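Local coordinates for protein pelota homolog (Archaeoglobus fulgidus, PDB 3OBY) that may recognise stalled ribosomes and help release them, and is predicted to cleave their mRNA with a metal-dependent endoribonuclease activity of its N-terminal domain, at residues Y268-V273 against L331-A336. Numbering follows the deposited sequence.
Sequences YGLDEV and LGGIAA
Tyr268 and Ala335 face each other as an antiparallel non-hydrogen-bonded pair, their CB atoms 3.8 Å apart on the side of the sheet covered by helix 236-262. The pair shows how an edge strand can hand over to a helix while still joined to its neighbour. With CG of Tyr268 lying between the backbone N and the carbonyl carbon (chi1 46°), the CD2 edge of the ring is turned to Leu331, whose O sits near the ring plane. Tyr268 CD2 also approaches Leu331 CD2 to 4.4 Å.

One residue on, Gly269 N, at the N-cap of helix 270-277, gives its hydrogen to Ile334 O at 2.8 Å, with an N-H...O angle of 168°. The first turn of that helix settles over the opposite face of strand 334-338. There Ile334 CG2 reaches up to Leu270 N (3.5 Å), while the CG1 arm leaves anti to the backbone N (chi1 -172°) and runs on extended, so that Ile334 CD1 lies 4.2 Å from Val273 CG1. The other branch, Val273 CG2, rests 3.8 Å from Ala335 CA. Leu285 and Phe291 continue this apolar layer.

Glu272 OE1 accepts a hydrogen bond from Tyr268 N at 2.7 Å, met on the anti side and from out of the carboxylate plane; OE2 forms a salt bridge with Lys343. A water links Leu270 N to the carbonyl of Gly332, the C-prime residue of the Schellman motif ending helix 323-330. Between the segments, then, one direct bond and one water bridge join the backbones, Glu272 ties the turn from within, and apolar contacts supply the rest.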
ATOM      1  N   TYR A 268      11.454   0.286 -22.436  1.00 17.87           N
ATOM      2  CA  TYR A 268      10.858  -0.948 -21.950  1.00 17.68           C
ATOM      3  C   TYR A 268      11.718  -2.092 -22.437  1.00 17.54           C
ATOM      4  O   TYR A 268      12.218  -2.071 -23.551  1.00 28.17           O
ATOM      5  CB  TYR A 268       9.401  -1.109 -22.413  1.00 18.15           C
ATOM      6  CG  TYR A 268       9.130  -0.811 -23.872  1.00 28.91           C
ATOM      7  CD1 TYR A 268       9.088   0.503 -24.342  1.00 38.49           C
ATOM      8  CD2 TYR A 268       8.898  -1.839 -24.778  1.00 16.87           C
ATOM      9  CE1 TYR A 268       8.820   0.783 -25.679  1.00 28.11           C
ATOM     10  CE2 TYR A 268       8.632  -1.570 -26.118  1.00 32.63           C
ATOM     11  CZ  TYR A 268       8.596  -0.259 -26.559  1.00 30.85           C
ATOM     12  OH  TYR A 268       8.348   0.006 -27.883  1.00 45.61           O
ATOM     13  N   GLY A 269      11.882  -3.095 -21.588  1.00 25.72           N
ATOM     14  CA  GLY A 269      12.731  -4.218 -21.919  1.00 21.65           C
ATOM     15  C   GLY A 269      13.987  -3.889 -21.144  1.00 20.73           C
ATOM     16  O   GLY A 269      14.336  -2.713 -21.009  1.00 20.03           O
ATOM     17  N   LEU A 270      14.664  -4.907 -20.628  1.00 13.36           N
ATOM     18  CA  LEU A 270      15.867  -4.680 -19.842  1.00 16.79           C
ATOM     19  C   LEU A 270      16.940  -3.905 -20.594  1.00 13.04           C
ATOM     20  O   LEU A 270      17.518  -2.962 -20.052  1.00  8.46           O
ATOM     21  CB  LEU A 270      16.439  -6.015 -19.336  1.00  7.18           C
ATOM     22  CG  LEU A 270      17.714  -5.903 -18.488  1.00 16.50           C
ATOM     23  CD1 LEU A 270      17.471  -4.959 -17.309  1.00 15.04           C
ATOM     24  CD2 LEU A 270      18.138  -7.284 -18.003  1.00  6.93           C
ATOM     25  N   ASP A 271      17.198  -4.298 -21.839  1.00 17.51           N
ATOM     26  CA  ASP A 271      18.219  -3.637 -22.645  1.00 17.31           C
ATOM     27  C   ASP A 271      17.985  -2.145 -22.797  1.00 16.04           C
ATOM     28  O   ASP A 271      18.894  -1.337 -22.577  1.00 20.63           O
ATOM     29  CB  ASP A 271      18.311  -4.283 -24.022  1.00 11.65           C
ATOM     30  CG  ASP A 271      18.800  -5.701 -23.950  1.00 35.48           C
ATOM     31  OD1 ASP A 271      19.752  -5.944 -23.181  1.00 41.29           O
ATOM     32  OD2 ASP A 271      18.247  -6.568 -24.658  1.00 52.55           O
ATOM     33  N   GLU A 272      16.763  -1.778 -23.166  1.00  5.78           N
ATOM     34  CA  GLU A 272      16.426  -0.374 -23.346  1.00 13.91           C
ATOM     35  C   GLU A 272      16.594   0.380 -22.028  1.00 22.37           C
ATOM     36  O   GLU A 272      17.182   1.462 -22.002  1.00 21.47           O
ATOM     37  CB  GLU A 272      14.988  -0.245 -23.863  1.00 23.62           C
ATOM     38  CG  GLU A 272      14.758   0.952 -24.778  1.00 31.70           C
ATOM     39  CD  GLU A 272      13.417   0.902 -25.495  1.00 41.83           C
ATOM     40  OE1 GLU A 272      12.376   1.109 -24.837  1.00 41.51           O
ATOM     41  OE2 GLU A 272      13.407   0.646 -26.717  1.00 42.18           O
ATOM     42  N   VAL A 273      16.094  -0.211 -20.939  1.00 19.20           N
ATOM     43  CA  VAL A 273      16.172   0.388 -19.610  1.00  8.53           C
ATOM     44  C   VAL A 273      17.614   0.564 -19.169  1.00  5.46           C
ATOM     45  O   VAL A 273      17.973   1.585 -18.581  1.00  9.91           O
ATOM     46  CB  VAL A 273      15.412  -0.475 -18.563  1.00  7.38           C
ATOM     47  CG1 VAL A 273      15.646   0.058 -17.156  1.00  4.20           C
ATOM     48  CG2 VAL A 273      13.919  -0.466 -18.872  1.00 20.12           C
ATOM     49  N   LEU A 331       5.291  -6.311 -21.738  1.00 10.69           N
ATOM     50  CA  LEU A 331       6.228  -5.380 -22.356  1.00 12.63           C
ATOM     51  C   LEU A 331       7.688  -5.656 -22.006  1.00 12.93           C
ATOM     52  O   LEU A 331       8.556  -4.824 -22.270  1.00 19.03           O
ATOM     53  CB  LEU A 331       5.890  -3.944 -21.958  1.00  8.29           C
ATOM     54  CG  LEU A 331       4.611  -3.401 -22.580  1.00 12.15           C
ATOM     55  CD1 LEU A 331       4.240  -2.069 -21.947  1.00  1.81           C
ATOM     56  CD2 LEU A 331       4.827  -3.262 -24.068  1.00 28.52           C
ATOM     57  N   GLY A 332       7.967  -6.809 -21.412  1.00  6.99           N
ATOM     58  CA  GLY A 332       9.342  -7.121 -21.064  1.00  8.97           C
ATOM     59  C   GLY A 332       9.641  -7.220 -19.577  1.00 13.60           C
ATOM     60  O   GLY A 332      10.784  -7.470 -19.200  1.00 10.49           O
ATOM     61  N   GLY A 333       8.631  -7.018 -18.732  1.00 12.45           N
ATOM     62  CA  GLY A 333       8.839  -7.114 -17.299  1.00  7.44           C
ATOM     63  C   GLY A 333       9.501  -5.924 -16.623  1.00 10.87           C
ATOM     64  O   GLY A 333       9.572  -5.852 -15.395  1.00 20.48           O
ATOM     65  N   ILE A 334       9.997  -4.984 -17.406  1.00  1.00           N
ATOM     66  CA  ILE A 334      10.642  -3.820 -16.823  1.00 10.35           C
ATOM     67  C   ILE A 334      10.601  -2.674 -17.825  1.00 12.07           C
ATOM     68  O   ILE A 334      10.877  -2.864 -19.002  1.00 18.14           O
ATOM     69  CB  ILE A 334      12.104  -4.145 -16.415  1.00  9.68           C
ATOM     70  CG1 ILE A 334      12.692  -2.970 -15.631  1.00 14.63           C
ATOM     71  CG2 ILE A 334      12.947  -4.456 -17.643  1.00  1.00           C
ATOM     72  CD1 ILE A 334      14.069  -3.241 -15.041  1.00  1.63           C
ATOM     73  N   ALA A 335      10.227  -1.492 -17.354  1.00  5.75           N
ATOM     74  CA  ALA A 335      10.131  -0.321 -18.212  1.00  1.20           C
ATOM     75  C   ALA A 335      10.458   0.913 -17.401  1.00  4.72           C
ATOM     76  O   ALA A 335      10.623   0.831 -16.189  1.00 14.06           O
ATOM     77  CB  ALA A 335       8.735  -0.219 -18.790  1.00  2.63           C
ATOM     78  N   ALA A 336      10.561   2.060 -18.061  1.00 13.17           N
ATOM     79  CA  ALA A 336      10.886   3.294 -17.352  1.00 11.57           C
ATOM     80  C   ALA A 336      10.340   4.540 -18.023  1.00  8.60           C
ATOM     81  O   ALA A 336      10.256   4.614 -19.243  1.00 32.56           O
ATOM     82  CB  ALA A 336      12.396   3.426 -17.206  1.00  1.00           C
TER
HETATM   83  O   HOH W   1      13.150  -7.353 -20.844  1.00 16.55           O